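Local coordinates for regulatory protein (Bacillus megaterium, PDB 4UA1), which probably represses mercury-resistance genes in the absence of metal and, as a dimer that has bound mercury(II), activates their transcription while staying on the operator DNA, at residues Thr86-Lys89 / Ile90-Ile93; Arg95-Glu98 / Asp99-Ile103; Leu107-Leu110 / Lys111-Cys114; Ile120-Pro124 / Ile125-Leu129. All blocks are in the same frame, centred on the assembly; numbering follows the deposited sequence.

Interaction 1. Residues Thr86-Lys89 / Ile90-Ile93; sequences TILK and IEDI
Lys89 and Asp92 form the charged contact of this helical stretch, their side chains running alongside each other and pointing the same way. The salt bridge joins Lys89 NZ to Asp92 OD2 at 2.9 Å, and the ammonium nitrogen sits 37° above the carboxylate plane. Lys89 leaves the backbone with CG opposite its own N (chi1 -175°), then bends at chi2 and chi3, which curls the chain back and brings NZ over the carboxylate one turn on. The same NZ also pairs with Glu64 OE1 on helix 62-74, donates to Gly59 O and makes a cation-pi contact with Phe60, so several partners fix its position and connect helix 78-112 to the MerR-type DNA-binding region.

An apolar contact adjoins the ion pair: Lys89 CD meets Ile93 CD1 at 3.8 Å, the lysine methylenes crossing the isoleucine at a slant. Elsewhere on the helix the Glu91 carboxylate oxygens lie against methyl groups, with OE2 3.5 Å from Ile87 CG2 and OE1 3.9 Å from Leu88 CD2.

Backbone bonds supply the regular frame. Ile90, Glu91, Asp92 and Ile93 donate their N-H groups to the carbonyls of Thr86, Ile87, Leu88 and Lys89. Of these, Ile93 N to Lys89 O, at 2.9 Å, is nearly straight at 173°.

In the second subunit, Leu107 packs on Lys89 and Ile90, and Lys111 on Ile87. Pairing early positions of one helix with late positions of its partner is the pattern of the antiparallel coiled-coil dimer of MerR-family regulators.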
loop_
_atom_site.group_PDB
_atom_site.type_symbol
_atom_site.label_atom_id
_atom_site.label_comp_id
_atom_site.label_asym_id
_atom_site.label_seq_id
_atom_site.Cartn_x
_atom_site.Cartn_y
_atom_site.Cartn_z
ATOM N N THR B 86 3.935 11.316 16.442
ATOM C CA THR B 86 5.101 10.708 15.818
ATOM C C THR B 86 5.388 9.334 16.442
ATOM O O THR B 86 5.667 8.374 15.717
ATOM C CB THR B 86 6.364 11.602 15.977
ATOM O OG1 THR B 86 6.122 12.884 15.396
ATOM C CG2 THR B 86 7.593 10.966 15.342
ATOM N N ILE B 87 5.311 9.241 17.777
ATOM C CA ILE B 87 5.436 7.932 18.458
ATOM C C ILE B 87 4.346 6.936 18.021
ATOM O O ILE B 87 4.618 5.734 17.751
ATOM C CB ILE B 87 5.383 8.093 19.983
ATOM C CG1 ILE B 87 6.713 8.655 20.509
ATOM C CG2 ILE B 87 5.122 6.764 20.658
ATOM C CD1 ILE B 87 6.612 9.184 21.935
ATOM N N LEU B 88 3.108 7.417 17.940
ATOM C CA LEU B 88 2.047 6.532 17.493
ATOM C C LEU B 88 2.361 6.067 16.077
ATOM O O LEU B 88 2.000 4.962 15.693
ATOM C CB LEU B 88 0.674 7.197 17.575
ATOM C CG LEU B 88 0.123 7.365 18.990
ATOM C CD1 LEU B 88 -1.189 8.150 18.941
ATOM C CD2 LEU B 88 -0.063 6.026 19.656
ATOM N N LYS B 89 3.012 6.920 15.298
ATOM C CA LYS B 89 3.364 6.552 13.943
ATOM C C LYS B 89 4.464 5.482 13.936
ATOM O O LYS B 89 4.374 4.514 13.175
ATOM C CB LYS B 89 3.784 7.770 13.127
ATOM C CG LYS B 89 4.053 7.453 11.640
ATOM C CD LYS B 89 3.044 6.456 11.009
ATOM C CE LYS B 89 1.628 7.008 10.973
ATOM N NZ LYS B 89 0.619 6.108 10.295
ATOM N N ILE B 90 5.484 5.656 14.777
ATOM C CA ILE B 90 6.527 4.652 14.893
ATOM C C ILE B 90 5.892 3.286 15.159
ATOM O O ILE B 90 6.224 2.293 14.503
ATOM C CB ILE B 90 7.556 5.017 15.996
ATOM C CG1 ILE B 90 8.331 6.291 15.600
ATOM C CG2 ILE B 90 8.516 3.841 16.305
ATOM C CD1 ILE B 90 9.181 6.906 16.744
ATOM N N GLU B 91 4.942 3.266 16.094
ATOM C CA GLU B 91 4.268 2.033 16.484
ATOM C C GLU B 91 3.397 1.467 15.347
ATOM O O GLU B 91 3.325 0.236 15.138
ATOM C CB GLU B 91 3.470 2.291 17.762
ATOM C CG GLU B 91 4.413 2.480 18.969
ATOM C CD GLU B 91 3.743 3.004 20.251
ATOM O OE1 GLU B 91 2.493 3.094 20.297
ATOM O OE2 GLU B 91 4.486 3.323 21.220
ATOM N N ASP B 92 2.798 2.360 14.560
ATOM C CA ASP B 92 2.015 1.926 13.399
ATOM C C ASP B 92 2.913 1.258 12.337
ATOM O O ASP B 92 2.613 0.172 11.823
ATOM C CB ASP B 92 1.262 3.116 12.785
ATOM C CG ASP B 92 0.268 2.694 11.711
ATOM O OD1 ASP B 92 -0.569 1.814 11.999
ATOM O OD2 ASP B 92 0.319 3.232 10.581
ATOM N N ILE B 93 4.025 1.907 12.028
ATOM C CA ILE B 93 4.976 1.364 11.078
ATOM C C ILE B 93 5.465 0.013 11.563
ATOM O O ILE B 93 5.683 -0.900 10.757
ATOM C CB ILE B 93 6.186 2.298 10.861
ATOM C CG1 ILE B 93 5.731 3.695 10.415
ATOM C CG2 ILE B 93 7.146 1.686 9.843
ATOM C CD1 ILE B 93 4.967 3.702 9.144
#

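Interaction 2. Residues Arg95-Glu98 / Asp99-Ile103; sequences RKIE and DLKRI
Arg95, Asp99 and Arg102 make a salt-bridge network along the surface of helix 78-112, the long dimerisation helix of the MerR fold. Arg95 NH1 reaches Asp99 OD2 at 2.9 Å, one helical turn on. The approach is oblique, with the guanidinium and carboxylate planes 64° apart, so the two groups do not form a flat, two-pronged pair. Arg95 sets off with CG opposite the backbone N (chi1 175°), and its bend at chi3 turns the guanidinium toward the aspartate. The other carboxylate oxygen, Asp99 OD1, makes a long ion pair with Arg102 NH1, at 3.9 Å.

Beside the network, Lys101 runs alongside Ile97, its NZ 3.6 Å from Ile97 CG2. The Glu98 carboxylate meets Lys101 through the hydrocarbon part of the lysine chain: Glu98 OE1 lies 3.4 Å from Lys101 CD. The charged ends stay 4.8 Å apart, measured from Glu98 OE1 to Lys101 NZ.

Underneath, backbone bonds run from the N-H groups of residues 99-102 to the carbonyls of residues 95-98. Ile97 and Leu100 face the second subunit, packing on its Glu104 and Ile97 respectively.

The two unequal distances suggest that Arg95, the nearer arginine, probably offsets more of the Asp99 charge than Arg102, a pairing that solvent at this surface would be expected to weaken.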
loop_
_atom_site.group_PDB
_atom_site.type_symbol
_atom_site.label_atom_id
_atom_site.label_comp_id
_atom_site.label_asym_id
_atom_site.label_seq_id
_atom_site.Cartn_x
_atom_site.Cartn_y
_atom_site.Cartn_z
ATOM N N ARG B 95 3.865 -2.198 13.378
ATOM C CA ARG B 95 2.796 -3.134 13.044
ATOM C C ARG B 95 2.791 -3.549 11.551
ATOM O O ARG B 95 2.617 -4.737 11.243
ATOM C CB ARG B 95 1.437 -2.561 13.434
ATOM C CG ARG B 95 0.309 -3.464 12.986
ATOM C CD ARG B 95 -0.968 -2.701 12.739
ATOM N NE ARG B 95 -0.830 -1.660 11.722
ATOM C CZ ARG B 95 -1.094 -1.832 10.429
ATOM N NH1 ARG B 95 -1.496 -3.016 9.979
ATOM N NH2 ARG B 95 -0.956 -0.818 9.583
ATOM N N LYS B 96 2.940 -2.586 10.634
ATOM C CA LYS B 96 2.981 -2.900 9.190
ATOM C C LYS B 96 4.130 -3.840 8.867
ATOM O O LYS B 96 4.003 -4.805 8.086
ATOM C CB LYS B 96 3.149 -1.651 8.332
ATOM C CG LYS B 96 1.986 -0.674 8.340
ATOM C CD LYS B 96 2.240 0.461 7.336
ATOM C CE LYS B 96 1.277 1.618 7.524
ATOM N NZ LYS B 96 -0.141 1.151 7.672
ATOM N N ILE B 97 5.271 -3.519 9.457
ATOM C CA ILE B 97 6.454 -4.341 9.301
ATOM C C ILE B 97 6.185 -5.786 9.723
ATOM O O ILE B 97 6.554 -6.742 9.014
ATOM C CB ILE B 97 7.628 -3.775 10.119
ATOM C CG1 ILE B 97 8.109 -2.452 9.510
ATOM C CG2 ILE B 97 8.749 -4.791 10.193
ATOM C CD1 ILE B 97 9.226 -1.769 10.290
ATOM N N GLU B 98 5.508 -5.943 10.861
ATOM C CA GLU B 98 5.287 -7.274 11.402
ATOM C C GLU B 98 4.367 -8.040 10.467
ATOM O O GLU B 98 4.574 -9.227 10.202
ATOM C CB GLU B 98 4.694 -7.210 12.814
ATOM C CG GLU B 98 5.527 -6.428 13.871
ATOM C CD GLU B 98 6.886 -7.030 14.214
ATOM O OE1 GLU B 98 7.673 -7.397 13.309
ATOM O OE2 GLU B 98 7.177 -7.117 15.425
ATOM N N ASP B 99 3.375 -7.342 9.925
ATOM C CA ASP B 99 2.452 -7.974 8.986
ATOM C C ASP B 99 3.163 -8.524 7.733
ATOM O O ASP B 99 2.878 -9.655 7.268
ATOM C CB ASP B 99 1.385 -6.979 8.596
ATOM C CG ASP B 99 0.434 -6.676 9.736
ATOM O OD1 ASP B 99 0.442 -7.414 10.752
ATOM O OD2 ASP B 99 -0.339 -5.701 9.609
ATOM N N LEU B 100 4.093 -7.721 7.208
ATOM C CA LEU B 100 4.944 -8.143 6.093
ATOM C C LEU B 100 5.843 -9.325 6.440
ATOM O O LEU B 100 6.099 -10.203 5.608
ATOM C CB LEU B 100 5.820 -6.986 5.614
ATOM C CG LEU B 100 5.046 -5.930 4.845
ATOM C CD1 LEU B 100 5.976 -4.803 4.396
ATOM C CD2 LEU B 100 4.324 -6.575 3.679
ATOM N N LYS B 101 6.341 -9.334 7.666
ATOM C CA LYS B 101 7.124 -10.464 8.127
ATOM C C LYS B 101 6.281 -11.742 8.196
ATOM O O LYS B 101 6.739 -12.840 7.882
ATOM C CB LYS B 101 7.709 -10.159 9.497
ATOM C CG LYS B 101 8.965 -9.308 9.464
ATOM C CD LYS B 101 9.431 -9.006 10.870
ATOM C CE LYS B 101 10.856 -8.515 10.887
ATOM N NZ LYS B 101 11.071 -7.463 9.863
ATOM N N ARG B 102 5.035 -11.596 8.612
ATOM C CA ARG B 102 4.149 -12.739 8.686
ATOM C C ARG B 102 3.920 -13.304 7.277
ATOM O O ARG B 102 3.904 -14.523 7.073
ATOM C CB ARG B 102 2.872 -12.321 9.387
ATOM C CG ARG B 102 3.107 -12.229 10.896
ATOM C CD ARG B 102 1.912 -11.688 11.631
ATOM N NE ARG B 102 0.780 -12.593 11.546
ATOM C CZ ARG B 102 -0.480 -12.202 11.636
ATOM N NH1 ARG B 102 -0.754 -10.918 11.810
ATOM N NH2 ARG B 102 -1.455 -13.090 11.548
ATOM N N ILE B 103 3.759 -12.410 6.303
ATOM C CA ILE B 103 3.622 -12.849 4.918
ATOM C C ILE B 103 4.891 -13.529 4.394
ATOM O O ILE B 103 4.845 -14.564 3.737
ATOM C CB ILE B 103 3.266 -11.676 4.023
ATOM C CG1 ILE B 103 1.799 -11.347 4.226
ATOM C CG2 ILE B 103 3.536 -11.996 2.555
ATOM C CD1 ILE B 103 1.424 -9.968 3.722
#

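Interaction 3. Residues Leu107-Leu110 / Lys111-Cys114; sequences LMDL and KERC. With HG (mercury (II) ion), chain D.
Leu107 and Lys111 are joined by a backbone bond on the tightly packed side of this contact, where Leu107 and Leu110 are both buried. Leu110 also touches Thr128 of helix 124-130. Here the backbone bonding changes span: Lys111 and Glu112 donate four residues back, whereas Arg113 N gives its better bond, 2.9 Å, to Leu110 O. That donor stands 62° above the carbonyl plane, and its second bond, to Asp109 O, is weak. Cys114 N then reaches Lys111 O at 3.2 Å. At the margin, Leu110 CD2 meets exposed Arg113 loosely, 4.1 Å from its CD.

The outer side is looser and charged. Asp109 OD1 and Glu112 OE1 come within 3.9 Å, a like-charged approach with the carboxylate planes 73° apart. Glu112 OE2 forms a salt bridge with Lys111 NZ at 3.5 Å, which would offset some of the repulsion. The bent Met108 chain brings its methyl beside this ion pair, CE lying 3.6 Å from Glu112 OE2 and 3.8 Å from Lys111 NZ.

Beyond this turn Cys114 holds SG beside its backbone N (chi1 -68°) and binds the mercury ion at 2.5 Å from SG to the metal. Cys123 of the same chain and Cys79 of the second subunit complete the intersubunit mercury site of MerR.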
loop_
_atom_site.group_PDB
_atom_site.type_symbol
_atom_site.label_atom_id
_atom_site.label_comp_id
_atom_site.label_asym_id
_atom_site.label_seq_id
_atom_site.Cartn_x
_atom_site.Cartn_y
_atom_site.Cartn_z
ATOM N N LEU B 107 5.298 -17.341 2.909
ATOM C CA LEU B 107 5.863 -17.620 1.619
ATOM C C LEU B 107 6.983 -18.615 1.759
ATOM O O LEU B 107 7.099 -19.541 0.958
ATOM C CB LEU B 107 6.344 -16.332 0.966
ATOM C CG LEU B 107 5.269 -15.291 0.605
ATOM C CD1 LEU B 107 5.924 -13.945 0.270
ATOM C CD2 LEU B 107 4.362 -15.749 -0.522
ATOM N N MET B 108 7.785 -18.427 2.804
ATOM C CA MET B 108 8.869 -19.336 3.130
ATOM C C MET B 108 8.355 -20.783 3.345
ATOM O O MET B 108 8.873 -21.750 2.765
ATOM C CB MET B 108 9.593 -18.841 4.380
ATOM C CG MET B 108 10.339 -17.498 4.227
ATOM S SD MET B 108 11.891 -17.578 3.296
ATOM C CE MET B 108 12.804 -18.824 4.215
ATOM N N ASP B 109 7.314 -20.929 4.159
ATOM C CA ASP B 109 6.779 -22.249 4.429
ATOM C C ASP B 109 6.204 -22.902 3.166
ATOM O O ASP B 109 6.396 -24.123 2.920
ATOM C CB ASP B 109 5.737 -22.155 5.525
ATOM C CG ASP B 109 6.333 -21.688 6.843
ATOM O OD1 ASP B 109 7.517 -22.059 7.111
ATOM O OD2 ASP B 109 5.622 -20.957 7.585
ATOM N N LEU B 110 5.496 -22.090 2.377
ATOM C CA LEU B 110 5.035 -22.520 1.069
ATOM C C LEU B 110 6.162 -23.078 0.176
ATOM O O LEU B 110 6.075 -24.205 -0.316
ATOM C CB LEU B 110 4.369 -21.352 0.378
ATOM C CG LEU B 110 2.961 -21.147 0.885
ATOM C CD1 LEU B 110 2.406 -19.783 0.435
ATOM C CD2 LEU B 110 2.138 -22.315 0.359
ATOM N N LYS B 111 7.226 -22.293 0.010
ATOM C CA LYS B 111 8.363 -22.648 -0.842
ATOM C C LYS B 111 9.154 -23.889 -0.304
ATOM O O LYS B 111 9.710 -24.679 -1.071
ATOM C CB LYS B 111 9.322 -21.440 -0.951
ATOM C CG LYS B 111 10.555 -21.581 -0.009
ATOM C CD LYS B 111 11.607 -20.520 -0.191
ATOM C CE LYS B 111 13.012 -21.059 0.156
ATOM N NZ LYS B 111 13.176 -21.504 1.570
ATOM N N GLU B 112 9.192 -24.040 1.019
ATOM C CA GLU B 112 9.834 -25.177 1.651
ATOM C C GLU B 112 9.001 -26.414 1.444
ATOM O O GLU B 112 9.457 -27.528 1.707
ATOM C CB GLU B 112 10.110 -24.909 3.120
ATOM C CG GLU B 112 11.141 -23.817 3.260
ATOM C CD GLU B 112 11.277 -23.261 4.666
ATOM O OE1 GLU B 112 10.647 -23.819 5.590
ATOM O OE2 GLU B 112 12.034 -22.268 4.841
ATOM N N ARG B 113 7.751 -26.227 1.024
ATOM C CA ARG B 113 6.969 -27.419 0.677
ATOM C C ARG B 113 7.485 -28.132 -0.589
ATOM O O ARG B 113 7.147 -29.293 -0.793
ATOM C CB ARG B 113 5.473 -27.098 0.502
ATOM C CG ARG B 113 4.813 -26.554 1.755
ATOM C CD ARG B 113 3.384 -26.077 1.514
ATOM N NE ARG B 113 2.542 -27.208 1.834
ATOM C CZ ARG B 113 1.757 -27.288 2.902
ATOM N NH1 ARG B 113 1.621 -26.254 3.726
ATOM N NH2 ARG B 113 1.072 -28.402 3.113
ATOM N N CYS B 114 8.289 -27.468 -1.427
ATOM C CA CYS B 114 8.621 -28.030 -2.750
ATOM C C CYS B 114 9.597 -29.170 -2.665
ATOM O O CYS B 114 10.449 -29.176 -1.806
ATOM C CB CYS B 114 9.186 -26.973 -3.701
ATOM S SG CYS B 114 7.997 -25.752 -4.197
HETATM HG HG HG D . 6.708 -26.198 -6.245
#

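Interaction 4. Residues Ile120-Pro124 / Ile125-Leu129; sequences IYECP and IIETL. With HG (mercury (II) ion), chain D.
Thr128 approaches the flat carbonyl group of Pro124 from both faces. Its N-H comes from 39° above the carbonyl plane, with N 2.8 Å from Pro124 O; its hydroxyl OG1 donates to the same oxygen at 2.7 Å from the opposite face. The threonine torsion, which sets OG1 beside its own backbone N, allows this double grip. The Glu127 carboxylate lies against the Glu122 methylenes, its plane 63° from that of the other carboxylate; Glu127 OE1 rests on Glu122 CB at 3.3 Å, so an oxygen meets aliphatic carbon.

Cys123 occupies the N-cap of helix 124-130 and is held through two of its atoms. Its carbonyl O accepts from Glu127 N at 2.8 Å in an almost straight bond, and its SG accepts a weak capping bond from Ile126 N at 3.6 Å. With SG opposite the backbone N (chi1 169°), the sulfur lies over the start of the helix, 3.4 Å from Ile125 CB. Cys123 CB packs on Ile126 CD1.

The same SG binds the mercury ion at 2.5 Å, with Cys114 of this chain and Cys79 of the second subunit. Tyr121 contributes to the subunit interface, its OH bonding Glu76 of that subunit.

One sulfur therefore serves as metal ligand and, through a weak bond, helix cap. The N-terminal end of the helix, with the Ile126 N-H directed at the sulfur, would be expected to stabilise negative charge on this thiolate.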
loop_
_atom_site.group_PDB
_atom_site.type_symbol
_atom_site.label_atom_id
_atom_site.label_comp_id
_atom_site.label_asym_id
_atom_site.label_seq_id
_atom_site.Cartn_x
_atom_site.Cartn_y
_atom_site.Cartn_z
ATOM N N ILE B 120 8.165 -30.818 -12.620
ATOM C CA ILE B 120 6.940 -31.591 -12.468
ATOM C C ILE B 120 5.787 -30.608 -12.646
ATOM O O ILE B 120 5.968 -29.396 -12.426
ATOM C CB ILE B 120 6.811 -32.286 -11.076
ATOM C CG1 ILE B 120 7.077 -31.294 -9.938
ATOM C CG2 ILE B 120 7.739 -33.495 -10.943
ATOM C CD1 ILE B 120 6.972 -31.912 -8.560
ATOM N N TYR B 121 4.600 -31.129 -12.973
ATOM C CA TYR B 121 3.390 -30.303 -13.088
ATOM C C TYR B 121 2.839 -29.944 -11.704
ATOM O O TYR B 121 2.266 -28.868 -11.512
ATOM C CB TYR B 121 2.303 -31.006 -13.887
ATOM C CG TYR B 121 2.553 -31.047 -15.359
ATOM C CD1 TYR B 121 1.707 -31.766 -16.204
ATOM C CD2 TYR B 121 3.627 -30.366 -15.921
ATOM C CE1 TYR B 121 1.922 -31.803 -17.565
ATOM C CE2 TYR B 121 3.857 -30.403 -17.285
ATOM C CZ TYR B 121 2.998 -31.121 -18.102
ATOM O OH TYR B 121 3.215 -31.162 -19.460
ATOM N N GLU B 122 2.972 -30.867 -10.757
ATOM C CA GLU B 122 2.415 -30.635 -9.439
ATOM C C GLU B 122 3.342 -29.821 -8.535
ATOM O O GLU B 122 4.383 -30.271 -8.086
ATOM C CB GLU B 122 2.039 -31.977 -8.812
ATOM C CG GLU B 122 0.989 -32.657 -9.655
ATOM C CD GLU B 122 1.506 -33.660 -10.692
ATOM O OE1 GLU B 122 2.719 -33.707 -11.008
ATOM O OE2 GLU B 122 0.642 -34.356 -11.258
ATOM N N CYS B 123 2.893 -28.625 -8.211
ATOM C CA CYS B 123 3.615 -27.776 -7.295
ATOM C C CYS B 123 2.826 -27.633 -6.005
ATOM O O CYS B 123 1.684 -27.172 -6.026
ATOM C CB CYS B 123 3.868 -26.413 -7.923
ATOM S SG CYS B 123 4.472 -25.273 -6.732
ATOM N N PRO B 124 3.416 -28.073 -4.882
ATOM C CA PRO B 124 2.761 -27.971 -3.561
ATOM C C PRO B 124 2.344 -26.531 -3.226
ATOM O O PRO B 124 1.383 -26.329 -2.484
ATOM C CB PRO B 124 3.829 -28.488 -2.583
ATOM C CG PRO B 124 4.738 -29.348 -3.424
ATOM C CD PRO B 124 4.745 -28.705 -4.806
ATOM N N ILE B 125 3.067 -25.550 -3.769
ATOM C CA ILE B 125 2.708 -24.168 -3.557
ATOM C C ILE B 125 1.333 -23.948 -4.176
ATOM O O ILE B 125 0.397 -23.497 -3.511
ATOM C CB ILE B 125 3.716 -23.185 -4.185
ATOM C CG1 ILE B 125 5.129 -23.371 -3.612
ATOM C CG2 ILE B 125 3.259 -21.733 -3.967
ATOM C CD1 ILE B 125 6.163 -22.342 -4.156
ATOM N N ILE B 126 1.216 -24.280 -5.459
ATOM C CA ILE B 126 -0.021 -24.059 -6.187
ATOM C C ILE B 126 -1.152 -24.883 -5.596
ATOM O O ILE B 126 -2.263 -24.394 -5.391
ATOM C CB ILE B 126 0.140 -24.386 -7.679
ATOM C CG1 ILE B 126 1.186 -23.457 -8.308
ATOM C CG2 ILE B 126 -1.200 -24.238 -8.400
ATOM C CD1 ILE B 126 1.563 -23.822 -9.735
ATOM N N GLU B 127 -0.855 -26.140 -5.313
ATOM C CA GLU B 127 -1.849 -26.998 -4.723
ATOM C C GLU B 127 -2.332 -26.421 -3.410
ATOM O O GLU B 127 -3.543 -26.367 -3.185
ATOM C CB GLU B 127 -1.289 -28.394 -4.520
ATOM C CG GLU B 127 -0.962 -29.085 -5.829
ATOM C CD GLU B 127 -0.217 -30.382 -5.628
ATOM O OE1 GLU B 127 -0.217 -31.200 -6.566
ATOM O OE2 GLU B 127 0.394 -30.572 -4.549
ATOM N N THR B 128 -1.407 -25.916 -2.587
ATOM C CA THR B 128 -1.789 -25.397 -1.276
ATOM C C THR B 128 -2.667 -24.177 -1.398
ATOM O O THR B 128 -3.743 -24.118 -0.792
ATOM C CB THR B 128 -0.571 -25.015 -0.394
ATOM O OG1 THR B 128 0.163 -26.201 -0.063
ATOM C CG2 THR B 128 -1.042 -24.378 0.895
ATOM N N LEU B 129 -2.233 -23.232 -2.222
ATOM C CA LEU B 129 -2.983 -21.998 -2.432
ATOM C C LEU B 129 -4.308 -22.216 -3.188
ATOM O O LEU B 129 -5.161 -21.339 -3.212
ATOM C CB LEU B 129 -2.115 -21.014 -3.186
ATOM C CG LEU B 129 -0.922 -20.565 -2.351
ATOM C CD1 LEU B 129 -0.159 -19.485 -3.112
ATOM C CD2 LEU B 129 -1.368 -20.083 -0.973
HETATM HG HG HG D . 6.708 -26.198 -6.245
#

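Overall arrangement
Interactions 1, 2 and 3 follow one another along helix 78-112, while interaction 4 belongs to the loop and short helix 124-130 after it. Interaction 2 is a surface contact dominated by charge; the other three are partly buried. Interactions 1 and 2 both carry lysine or arginine paired with aspartate, but the pair in 1 is tied to the same chain's DNA-binding region. Interactions 3 and 4, with centres about 10 Å apart, touch directly and share one mercury ion, so metal ligation by sulfur is added there, although interaction 3 still has a lysine-glutamate salt bridge. Cys114 SG packs on Ile125 CG1 at 3.8 Å. All four contacts touch the second subunit.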